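Local coordinates for protein Exo-1,5-alpha-L-arabinofuranobiosidase (Gibberella zeae, PDB 2YDT) that probably hydrolyses alpha-1,5-linked L-arabinan from the chain end, releasing arabinobiose as an exo-acting glycoside hydrolase, at residues R85-L90 with V154-L159; Q89-P94 with T104-G109; I121-S126 with E134-V139. One frame throughout, in Å; residues are numbered along the deposited sequence. Where two conformers were deposited one is given.

Contact 1 (R85-L90 with V154-L159). With EDG (1,4-dideoxy-1,4-imino-L-arabinitol), chain B; AHR (alpha-L-arabinofuranose), chain C.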
loop_
_atom_site.group_PDB
_atom_site.type_symbol
_atom_site.label_atom_id
_atom_site.label_comp_id
_atom_site.label_asym_id
_atom_site.label_seq_id
_atom_site.Cartn_x
_atom_site.Cartn_y
_atom_site.Cartn_z
ATOM N N ARG A 85 -14.781 -0.276 -1.350
ATOM C CA ARG A 85 -14.598 -1.447 -2.205
ATOM C C ARG A 85 -13.137 -1.827 -2.446
ATOM O O ARG A 85 -12.772 -2.990 -2.292
ATOM C CB ARG A 85 -15.331 -1.231 -3.527
ATOM C CG ARG A 85 -15.418 -2.522 -4.400
ATOM C CD ARG A 85 -16.282 -2.301 -5.633
ATOM N NE ARG A 85 -17.614 -1.800 -5.247
ATOM C CZ ARG A 85 -18.616 -2.546 -4.774
ATOM N NH1 ARG A 85 -18.537 -3.862 -4.710
ATOM N NH2 ARG A 85 -19.749 -1.969 -4.395
ATOM N N TYR A 86 -12.313 -0.857 -2.872
ATOM C CA TYR A 86 -10.950 -1.163 -3.303
ATOM C C TYR A 86 -9.901 -0.408 -2.472
ATOM O O TYR A 86 -10.122 0.723 -2.068
ATOM C CB TYR A 86 -10.707 -0.786 -4.779
ATOM C CG TYR A 86 -11.280 -1.701 -5.848
ATOM C CD1 TYR A 86 -11.806 -2.974 -5.557
ATOM C CD2 TYR A 86 -11.238 -1.296 -7.175
ATOM C CE1 TYR A 86 -12.266 -3.820 -6.577
ATOM C CE2 TYR A 86 -11.700 -2.129 -8.192
ATOM C CZ TYR A 86 -12.230 -3.379 -7.873
ATOM O OH TYR A 86 -12.657 -4.210 -8.899
ATOM N N GLN A 87 -8.758 -1.048 -2.290
ATOM C CA GLN A 87 -7.498 -0.369 -1.944
ATOM C C GLN A 87 -7.488 0.400 -0.630
ATOM O O GLN A 87 -7.045 1.542 -0.583
ATOM C CB GLN A 87 -7.071 0.509 -3.132
ATOM C CG GLN A 87 -6.871 -0.319 -4.422
ATOM C CD GLN A 87 -7.508 0.243 -5.674
ATOM O OE1 GLN A 87 -7.823 1.436 -5.756
ATOM N NE2 GLN A 87 -7.689 -0.610 -6.678
ATOM N N PRO A 88 -7.887 -0.278 0.467
ATOM C CA PRO A 88 -7.802 0.310 1.779
ATOM C C PRO A 88 -6.362 0.558 2.204
ATOM O O PRO A 88 -5.442 -0.142 1.763
ATOM C CB PRO A 88 -8.466 -0.740 2.682
ATOM C CG PRO A 88 -8.108 -2.032 1.996
ATOM C CD PRO A 88 -8.229 -1.697 0.516
ATOM N N GLN A 89 -6.172 1.577 3.032
ATOM C CA GLN A 89 -4.823 1.921 3.576
ATOM C C GLN A 89 -5.024 2.490 4.972
ATOM O O GLN A 89 -5.754 3.455 5.164
ATOM C CB GLN A 89 -4.072 2.878 2.642
ATOM C CG GLN A 89 -2.708 3.326 3.172
ATOM C CD GLN A 89 -1.703 2.208 3.138
ATOM O OE1 GLN A 89 -0.933 2.029 4.120
ATOM N NE2 GLN A 89 -1.682 1.465 2.089
ATOM N N LEU A 90 -4.383 1.886 5.966
ATOM C CA LEU A 90 -4.455 2.360 7.345
ATOM C C LEU A 90 -3.229 3.193 7.671
ATOM O O LEU A 90 -2.097 2.887 7.226
ATOM C CB LEU A 90 -4.525 1.167 8.318
ATOM C CG LEU A 90 -5.805 0.319 8.224
ATOM C CD1 LEU A 90 -5.636 -0.992 9.020
ATOM C CD2 LEU A 90 -6.982 1.166 8.797
ATOM N N VAL A 154 -9.323 6.717 -10.499
ATOM C CA VAL A 154 -8.260 6.907 -9.532
ATOM C C VAL A 154 -8.182 5.678 -8.645
ATOM O O VAL A 154 -9.182 4.952 -8.463
ATOM C CB VAL A 154 -8.497 8.198 -8.695
ATOM C CG1 VAL A 154 -8.436 9.440 -9.625
ATOM C CG2 VAL A 154 -9.831 8.151 -7.922
ATOM N N TRP A 155 -7.006 5.455 -8.054
ATOM C CA TRP A 155 -6.768 4.226 -7.294
ATOM C C TRP A 155 -5.694 4.378 -6.233
ATOM O O TRP A 155 -4.806 5.219 -6.328
ATOM C CB TRP A 155 -6.232 3.108 -8.178
ATOM C CG TRP A 155 -6.694 2.959 -9.626
ATOM C CD1 TRP A 155 -6.110 3.536 -10.751
ATOM C CD2 TRP A 155 -7.671 2.046 -10.119
ATOM N NE1 TRP A 155 -6.713 3.055 -11.878
ATOM C CE2 TRP A 155 -7.651 2.122 -11.530
ATOM C CE3 TRP A 155 -8.575 1.175 -9.505
ATOM C CZ2 TRP A 155 -8.469 1.287 -12.337
ATOM C CZ3 TRP A 155 -9.405 0.395 -10.284
ATOM C CH2 TRP A 155 -9.359 0.458 -11.687
ATOM N N GLU A 156 -5.737 3.481 -5.266
ATOM C CA GLU A 156 -4.532 3.089 -4.494
ATOM C C GLU A 156 -3.903 4.173 -3.622
ATOM O O GLU A 156 -2.695 4.488 -3.783
ATOM C CB GLU A 156 -3.464 2.464 -5.437
ATOM C CG GLU A 156 -3.965 1.138 -6.067
ATOM C CD GLU A 156 -3.513 0.833 -7.502
ATOM O OE1 GLU A 156 -2.845 1.654 -8.152
ATOM O OE2 GLU A 156 -3.858 -0.292 -7.956
ATOM N N PRO A 157 -4.675 4.722 -2.671
ATOM C CA PRO A 157 -4.099 5.741 -1.777
ATOM C C PRO A 157 -2.979 5.261 -0.872
ATOM O O PRO A 157 -3.016 4.143 -0.337
ATOM C CB PRO A 157 -5.285 6.202 -0.928
ATOM C CG PRO A 157 -6.197 4.966 -0.905
ATOM C CD PRO A 157 -6.063 4.381 -2.300
ATOM N N PHE A 158 -2.029 6.148 -0.616
ATOM C CA PHE A 158 -0.968 5.920 0.363
ATOM C C PHE A 158 -0.737 7.245 1.119
ATOM O O PHE A 158 -0.583 8.300 0.507
ATOM C CB PHE A 158 0.347 5.432 -0.274
ATOM C CG PHE A 158 1.395 5.052 0.744
ATOM C CD1 PHE A 158 1.420 3.797 1.280
ATOM C CD2 PHE A 158 2.341 5.986 1.184
ATOM C CE1 PHE A 158 2.324 3.456 2.237
ATOM C CE2 PHE A 158 3.255 5.669 2.142
ATOM C CZ PHE A 158 3.256 4.402 2.693
ATOM N N LEU A 159 -0.725 7.178 2.449
ATOM C CA LEU A 159 -0.627 8.381 3.308
ATOM C C LEU A 159 0.713 8.502 4.008
ATOM O O LEU A 159 1.241 7.536 4.534
ATOM C CB LEU A 159 -1.732 8.350 4.385
ATOM C CG LEU A 159 -3.158 8.552 3.872
ATOM C CD1 LEU A 159 -4.172 7.984 4.924
ATOM C CD2 LEU A 159 -3.454 10.001 3.557
HETATM O "O2'" EDG B . -1.876 1.139 -10.550
HETATM C "C2'" EDG B . -2.568 0.161 -11.377
HETATM C "C1'" EDG B . -2.281 -1.236 -10.863
HETATM N "N4'" EDG B . -3.565 -1.728 -10.346
HETATM C "C3'" EDG B . -4.093 0.328 -11.364
HETATM O "O3'" EDG B . -4.640 0.864 -12.589
HETATM C "C4'" EDG B . -4.619 -1.101 -11.135
HETATM C "C5'" EDG B . -5.977 -1.201 -10.494
HETATM O "O5'" EDG B . -6.401 -2.550 -10.616
HETATM O O5 AHR C . -7.488 -3.534 -5.915
HETATM C C5 AHR C . -8.318 -4.227 -6.863
HETATM C C4 AHR C . -7.755 -4.148 -8.261
HETATM O O4 AHR C . -7.708 -2.825 -8.758
HETATM C C3 AHR C . -8.638 -4.855 -9.306
HETATM O O3 AHR C . -8.455 -6.293 -9.340
HETATM C C2 AHR C . -8.130 -4.243 -10.589
HETATM O O2 AHR C . -9.079 -4.193 -11.665
HETATM C C1 AHR C . -7.721 -2.859 -10.161
HETATM O O HOH W 1 -4.239 1.796 -1.129
HETATM O O HOH W 2 -10.148 2.799 -6.933
#
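Tyr86 brings its ring edge up to the rim of the Trp155 indole. Tyr86 CD2 is 4.0 Å from Trp155 CZ3, and the two side chains lie alongside and point the same way. The edges meet here, and one face of each ring is left to sugar. The arabinofuranose lies with C5 over the centre of the Tyr86 ring. The iminosugar lies with C5' 3.5 Å above the centre of the indole. The indole N-H of Trp155 bonds to Gln173.

Gln87 makes the one direct hydrogen bond between the two segments. Its CG sits beside the backbone N (chi1 -59°). The bend at the next bond (chi2 133°) brings OE1 to Glu156 N and NE2 to the arabinofuranose. Gln87 OE1 accepts the backbone N-H of Glu156 at 3.0 Å. This bond is bent, with the donor above the carbonyl plane. A water bound to Val154 O also donates to Gln87 OE1. On the other side of the amide, Gln87 NE2 donates to O5 of the arabinofuranose at 3.0 Å. Two partners on OE1 and one on NE2 fix the amide's rotation.

Glu156 packs CG against Gln87 CG at 3.6 Å. Its OE1 accepts from O2' of the iminosugar at 2.6 Å and also bonds to Ser171. Its OE2 lies 2.8 Å from the ring nitrogen N4'.

Further along, Pro157 sets CD against Gln87 O, and a water joins Gln87 O to Pro157 O. Gln89 CB touches Pro157 O. The strands run nearly parallel, at 8°, with axes 6.3 Å apart. They are the first strands of two neighbouring blades, and their N-terminal ends line the sugar pocket, as in the six-bladed sialidase-type beta-propellers.

Contact 2 (Q89-P94 with T104-G109). With SO4 (sulfate ion), chain H.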
loop_
_atom_site.group_PDB
_atom_site.type_symbol
_atom_site.label_atom_id
_atom_site.label_comp_id
_atom_site.label_asym_id
_atom_site.label_seq_id
_atom_site.Cartn_x
_atom_site.Cartn_y
_atom_site.Cartn_z
ATOM N N GLN A 89 -6.172 1.577 3.032
ATOM C CA GLN A 89 -4.823 1.921 3.576
ATOM C C GLN A 89 -5.024 2.490 4.972
ATOM O O GLN A 89 -5.754 3.455 5.164
ATOM C CB GLN A 89 -4.072 2.878 2.642
ATOM C CG GLN A 89 -2.708 3.326 3.172
ATOM C CD GLN A 89 -1.703 2.208 3.138
ATOM O OE1 GLN A 89 -0.933 2.029 4.120
ATOM N NE2 GLN A 89 -1.682 1.465 2.089
ATOM N N LEU A 90 -4.383 1.886 5.966
ATOM C CA LEU A 90 -4.455 2.360 7.345
ATOM C C LEU A 90 -3.229 3.193 7.671
ATOM O O LEU A 90 -2.097 2.887 7.226
ATOM C CB LEU A 90 -4.525 1.167 8.318
ATOM C CG LEU A 90 -5.805 0.319 8.224
ATOM C CD1 LEU A 90 -5.636 -0.992 9.020
ATOM C CD2 LEU A 90 -6.982 1.166 8.797
ATOM N N TYR A 91 -3.406 4.189 8.536
ATOM C CA TYR A 91 -2.330 5.136 8.856
ATOM C C TYR A 91 -2.647 5.772 10.211
ATOM O O TYR A 91 -3.791 6.126 10.490
ATOM C CB TYR A 91 -2.281 6.236 7.795
ATOM C CG TYR A 91 -1.222 7.277 8.035
ATOM C CD1 TYR A 91 0.105 6.962 7.830
ATOM C CD2 TYR A 91 -1.550 8.546 8.491
ATOM C CE1 TYR A 91 1.114 7.858 8.088
ATOM C CE2 TYR A 91 -0.545 9.483 8.715
ATOM C CZ TYR A 91 0.772 9.137 8.527
ATOM O OH TYR A 91 1.805 10.040 8.784
ATOM N N GLU A 92 -1.649 5.945 11.049
ATOM C CA GLU A 92 -1.850 6.640 12.324
ATOM C C GLU A 92 -1.239 8.031 12.257
ATOM O O GLU A 92 -0.044 8.181 11.936
ATOM C CB GLU A 92 -1.191 5.836 13.457
ATOM C CG GLU A 92 -1.380 6.440 14.860
ATOM C CD GLU A 92 -0.509 5.759 15.921
ATOM O OE1 GLU A 92 0.748 5.756 15.780
ATOM O OE2 GLU A 92 -1.074 5.252 16.901
ATOM N N LEU A 93 -2.025 9.051 12.614
ATOM C CA LEU A 93 -1.474 10.408 12.674
ATOM C C LEU A 93 -0.332 10.550 13.683
ATOM O O LEU A 93 -0.510 10.226 14.883
ATOM C CB LEU A 93 -2.577 11.398 13.045
ATOM C CG LEU A 93 -3.700 11.606 12.025
ATOM C CD1 LEU A 93 -4.556 12.872 12.403
ATOM C CD2 LEU A 93 -3.205 11.716 10.551
ATOM N N PRO A 94 0.821 11.048 13.224
ATOM C CA PRO A 94 1.966 11.249 14.134
ATOM C C PRO A 94 1.946 12.641 14.777
ATOM O O PRO A 94 2.779 12.923 15.609
ATOM C CB PRO A 94 3.164 11.073 13.204
ATOM C CG PRO A 94 2.683 11.578 11.904
ATOM C CD PRO A 94 1.211 11.289 11.822
ATOM N N THR A 104 -5.030 9.614 16.037
ATOM C CA THR A 104 -6.218 9.316 15.228
ATOM C C THR A 104 -5.761 8.284 14.205
ATOM O O THR A 104 -4.679 8.411 13.623
ATOM C CB THR A 104 -6.725 10.574 14.506
ATOM O OG1 THR A 104 -7.102 11.580 15.479
ATOM C CG2 THR A 104 -7.910 10.258 13.599
ATOM N N VAL A 105 -6.587 7.288 13.974
ATOM C CA VAL A 105 -6.369 6.305 12.913
ATOM C C VAL A 105 -7.148 6.694 11.679
ATOM O O VAL A 105 -8.338 6.970 11.758
ATOM C CB VAL A 105 -6.769 4.898 13.347
ATOM C CG1 VAL A 105 -6.488 3.871 12.171
ATOM C CG2 VAL A 105 -5.998 4.496 14.600
ATOM N N LEU A 106 -6.458 6.791 10.533
ATOM C CA LEU A 106 -7.107 7.016 9.279
ATOM C C LEU A 106 -7.210 5.687 8.498
ATOM O O LEU A 106 -6.338 4.823 8.544
ATOM C CB LEU A 106 -6.343 8.018 8.431
ATOM C CG LEU A 106 -6.106 9.406 9.009
ATOM C CD1 LEU A 106 -5.467 10.346 7.951
ATOM C CD2 LEU A 106 -7.389 9.991 9.582
ATOM N N CYS A 107 -8.320 5.560 7.792
ATOM C CA CYS A 107 -8.498 4.516 6.766
ATOM C C CYS A 107 -8.884 5.239 5.498
ATOM O O CYS A 107 -9.959 5.863 5.431
ATOM C CB CYS A 107 -9.586 3.526 7.173
ATOM S SG CYS A 107 -9.668 2.105 5.971
ATOM N N SER A 108 -8.011 5.219 4.489
ATOM C CA SER A 108 -8.360 5.699 3.186
ATOM C C SER A 108 -8.640 4.513 2.285
ATOM O O SER A 108 -8.236 3.421 2.572
ATOM C CB SER A 108 -7.217 6.578 2.634
ATOM O OG SER A 108 -7.572 7.173 1.404
ATOM N N GLY A 109 -9.382 4.728 1.218
ATOM C CA GLY A 109 -9.739 3.684 0.278
ATOM C C GLY A 109 -10.690 4.240 -0.750
ATOM O O GLY A 109 -11.043 5.432 -0.695
HETATM S S SO4 H . 4.751 8.773 8.904
HETATM O O1 SO4 H . 4.103 9.737 8.060
HETATM O O2 SO4 H . 4.755 7.443 8.223
HETATM O O3 SO4 H . 6.103 9.219 9.210
HETATM O O4 SO4 H . 4.072 8.642 10.183
#
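Strands 89-92 and 105-109 run antiparallel at 158°, with Gln89-Ser108 and Tyr91-Leu106 as hydrogen-bonded pairs and Leu90-Cys107 and Glu92-Val105 as non-hydrogen-bonded pairs. The bond from Leu106 N to Tyr91 O is the shortest at 2.7 Å. Past the strand end, Leu93 N still donates to Thr104 O at 2.9 Å, almost in line with the carbonyl.

Leu90 and Cys107 share a face. Leu90 CD2 swings back over the neighbouring strand to lie 3.9 Å from Cys107 CB and also nears Val105 CG1.

These are the first two strands of one four-stranded propeller blade, the innermost and its neighbour. The other face, with Gln89, Tyr91, Leu106 and Ser108, packs on the next blade, where Tyr91 meets Leu159 and Leu166.

Leu93 continues the apolar packing beyond the strand. Its chi1 of -67° lays the side chain back along Thr104 and Leu106. Leu93 CD2 meets Leu106 CD1 at 3.7 Å. Leu93 CD1 lies 3.8 Å from Thr104 CB. Leu106 CD1 also sits near the ring edge of Tyr91.

Ser108 OG bonds to Glu122 O on the third strand. Glu92 OE2 accepts from Ser37 N, and the Glu92 side chain lies about 4 Å from a bound manganese ion.

Contact 3 (I121-S126 with E134-V139)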
loop_
_atom_site.group_PDB
_atom_site.type_symbol
_atom_site.label_atom_id
_atom_site.label_comp_id
_atom_site.label_asym_id
_atom_site.label_seq_id
_atom_site.Cartn_x
_atom_site.Cartn_y
_atom_site.Cartn_z
ATOM N N ILE A 121 -11.769 8.235 -3.920
ATOM C CA ILE A 121 -10.876 8.072 -2.805
ATOM C C ILE A 121 -11.409 8.926 -1.638
ATOM O O ILE A 121 -11.562 10.142 -1.762
ATOM C CB ILE A 121 -9.389 8.405 -3.161
ATOM C CG1 ILE A 121 -8.849 7.357 -4.154
ATOM C CG2 ILE A 121 -8.561 8.448 -1.895
ATOM C CD1 ILE A 121 -7.475 7.722 -4.789
ATOM N N GLU A 122 -11.607 8.260 -0.487
ATOM C CA GLU A 122 -12.187 8.811 0.743
ATOM C C GLU A 122 -11.188 8.730 1.854
ATOM O O GLU A 122 -10.285 7.893 1.828
ATOM C CB GLU A 122 -13.390 7.954 1.202
ATOM C CG GLU A 122 -14.463 7.669 0.141
ATOM C CD GLU A 122 -15.334 8.868 -0.109
ATOM O OE1 GLU A 122 -14.765 9.952 -0.332
ATOM O OE2 GLU A 122 -16.583 8.729 -0.106
ATOM N N VAL A 123 -11.336 9.593 2.855
ATOM C CA VAL A 123 -10.680 9.404 4.156
ATOM C C VAL A 123 -11.734 9.267 5.249
ATOM O O VAL A 123 -12.606 10.124 5.359
ATOM C CB VAL A 123 -9.670 10.536 4.518
ATOM C CG1 VAL A 123 -9.083 10.395 5.924
ATOM C CG2 VAL A 123 -8.565 10.574 3.481
ATOM N N TYR A 124 -11.605 8.210 6.046
ATOM C CA TYR A 124 -12.382 7.956 7.274
ATOM C C TYR A 124 -11.400 7.979 8.447
ATOM O O TYR A 124 -10.196 7.699 8.298
ATOM C CB TYR A 124 -13.101 6.574 7.206
ATOM C CG TYR A 124 -14.365 6.622 6.392
ATOM C CD1 TYR A 124 -14.316 6.701 5.012
ATOM C CD2 TYR A 124 -15.623 6.670 7.005
ATOM C CE1 TYR A 124 -15.504 6.815 4.249
ATOM C CE2 TYR A 124 -16.767 6.771 6.284
ATOM C CZ TYR A 124 -16.739 6.847 4.917
ATOM O OH TYR A 124 -17.926 6.986 4.204
ATOM N N ALA A 125 -11.904 8.310 9.633
ATOM C CA ALA A 125 -11.062 8.435 10.819
ATOM C C ALA A 125 -11.686 7.778 12.021
ATOM O O ALA A 125 -12.906 7.737 12.132
ATOM C CB ALA A 125 -10.797 9.903 11.149
ATOM N N SER A 126 -10.836 7.204 12.870
ATOM C CA SER A 126 -11.237 6.625 14.157
ATOM C C SER A 126 -10.534 7.377 15.279
ATOM O O SER A 126 -9.303 7.488 15.291
ATOM C CB SER A 126 -10.909 5.118 14.257
ATOM O OG SER A 126 -11.191 4.670 15.596
ATOM N N GLU A 134 -15.625 7.654 11.454
ATOM C CA GLU A 134 -16.349 8.833 10.934
ATOM C C GLU A 134 -15.790 9.202 9.561
ATOM O O GLU A 134 -14.572 9.196 9.367
ATOM C CB GLU A 134 -16.243 10.045 11.896
ATOM C CG GLU A 134 -14.969 10.926 11.742
ATOM C CD GLU A 134 -14.916 12.218 12.593
ATOM O OE1 GLU A 134 -15.043 13.352 12.004
ATOM O OE2 GLU A 134 -14.706 12.081 13.802
ATOM N N PHE A 135 -16.679 9.514 8.616
ATOM C CA PHE A 135 -16.290 10.106 7.333
ATOM C C PHE A 135 -15.613 11.444 7.567
ATOM O O PHE A 135 -16.112 12.286 8.346
ATOM C CB PHE A 135 -17.514 10.319 6.455
ATOM C CG PHE A 135 -17.230 11.084 5.212
ATOM C CD1 PHE A 135 -16.470 10.512 4.219
ATOM C CD2 PHE A 135 -17.736 12.367 5.007
ATOM C CE1 PHE A 135 -16.184 11.197 3.067
ATOM C CE2 PHE A 135 -17.450 13.074 3.832
ATOM C CZ PHE A 135 -16.693 12.478 2.860
ATOM N N VAL A 136 -14.451 11.656 6.929
ATOM C CA VAL A 136 -13.732 12.913 7.085
ATOM C C VAL A 136 -13.899 13.777 5.850
ATOM O O VAL A 136 -14.439 14.900 5.938
ATOM C CB VAL A 136 -12.238 12.698 7.414
ATOM C CG1 VAL A 136 -11.522 14.071 7.538
ATOM C CG2 VAL A 136 -12.109 11.860 8.714
ATOM N N SER A 137 -13.459 13.270 4.701
ATOM C CA SER A 137 -13.535 14.009 3.459
ATOM C C SER A 137 -13.418 13.148 2.215
ATOM O O SER A 137 -12.839 12.056 2.261
ATOM C CB SER A 137 -12.459 15.120 3.412
ATOM O OG SER A 137 -11.138 14.584 3.477
ATOM N N HIS A 138 -13.968 13.674 1.112
ATOM C CA HIS A 138 -13.691 13.196 -0.236
ATOM C C HIS A 138 -12.378 13.781 -0.745
ATOM O O HIS A 138 -12.099 14.985 -0.576
ATOM C CB HIS A 138 -14.811 13.646 -1.173
ATOM C CG HIS A 138 -16.162 13.149 -0.787
ATOM N ND1 HIS A 138 -16.452 11.807 -0.647
ATOM C CD2 HIS A 138 -17.330 13.814 -0.568
ATOM C CE1 HIS A 138 -17.741 11.663 -0.376
ATOM N NE2 HIS A 138 -18.296 12.866 -0.313
ATOM N N VAL A 139 -11.526 12.932 -1.300
ATOM C CA VAL A 139 -10.238 13.366 -1.830
ATOM C C VAL A 139 -10.227 13.509 -3.338
ATOM O O VAL A 139 -9.903 14.576 -3.878
ATOM C CB VAL A 139 -9.119 12.425 -1.401
ATOM C CG1 VAL A 139 -7.700 13.007 -1.848
ATOM C CG2 VAL A 139 -9.172 12.173 0.154
#
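A beta hairpin joins the third and outermost strands of the blade here, and a classic beta bulge breaks its register. Val136 and Ser137 both face Val123. Val123 O takes the N-H of Val136 at 2.9 Å and, weakly, that of Ser137. Regular pairing holds on either side, with Ala125 and Glu134 exchanging two bonds.

Tyr124 lies against Phe135 on one face. Phe135 CA sits over the face of the Tyr124 ring, 3.8 Å from its centroid, in a CH-pi contact. The Phe135 ring then turns its edge to the same tyrosine ring, edge-to-face, with planes 63° apart. Tyr124 OH reaches Thr78 N.

On the same face Glu122 folds its chain at CB-CG (chi2 -76°), which lays the carboxylate beside His138. The carboxylate and imidazole planes are nearly coplanar, 15° apart. His138 ND1 donates to Glu122 OE1 at 2.5 Å, in the ring plane and on the syn lone pair. Glu122 OE2 also takes Asn80 ND2. Phe135 CZ lies over one face of the imidazole.

Around Val123 and Ala125 the packing is aliphatic. Ala125 CB and Val136 CG2 are tightly packed at 3.4 Å, and Val123 CG2 meets Val139 CG2 at 3.7 Å.

The near-coplanar bond to the carboxylate fixes the rotation of the His138 ring and may raise the imidazole's pKa, next to the T-shaped Tyr124-Phe135 pair.

Contacts 2 and 3 lie in one blade, and contact 1 joins that blade to the next. Strand 87-92 serves both contacts 1 and 2. The chain then passes through strands 105-111, 119-126 and 134-142 before strand 154-162 opens the next blade, so contact 2 comes before contact 3, and contact 3 falls between the two segments of contact 1. Centres of contacts 2 and 3 are about 9 Å apart; each is about 11 Å from contact 1. Strands 105-111 and 119-126 are paired, which links contacts 2 and 3. Ile121 packs on Val154 and Pro157. In order, contact centres lie about 7, 12 and 17 Å from the chain centre, so the blade runs outward from the pocket.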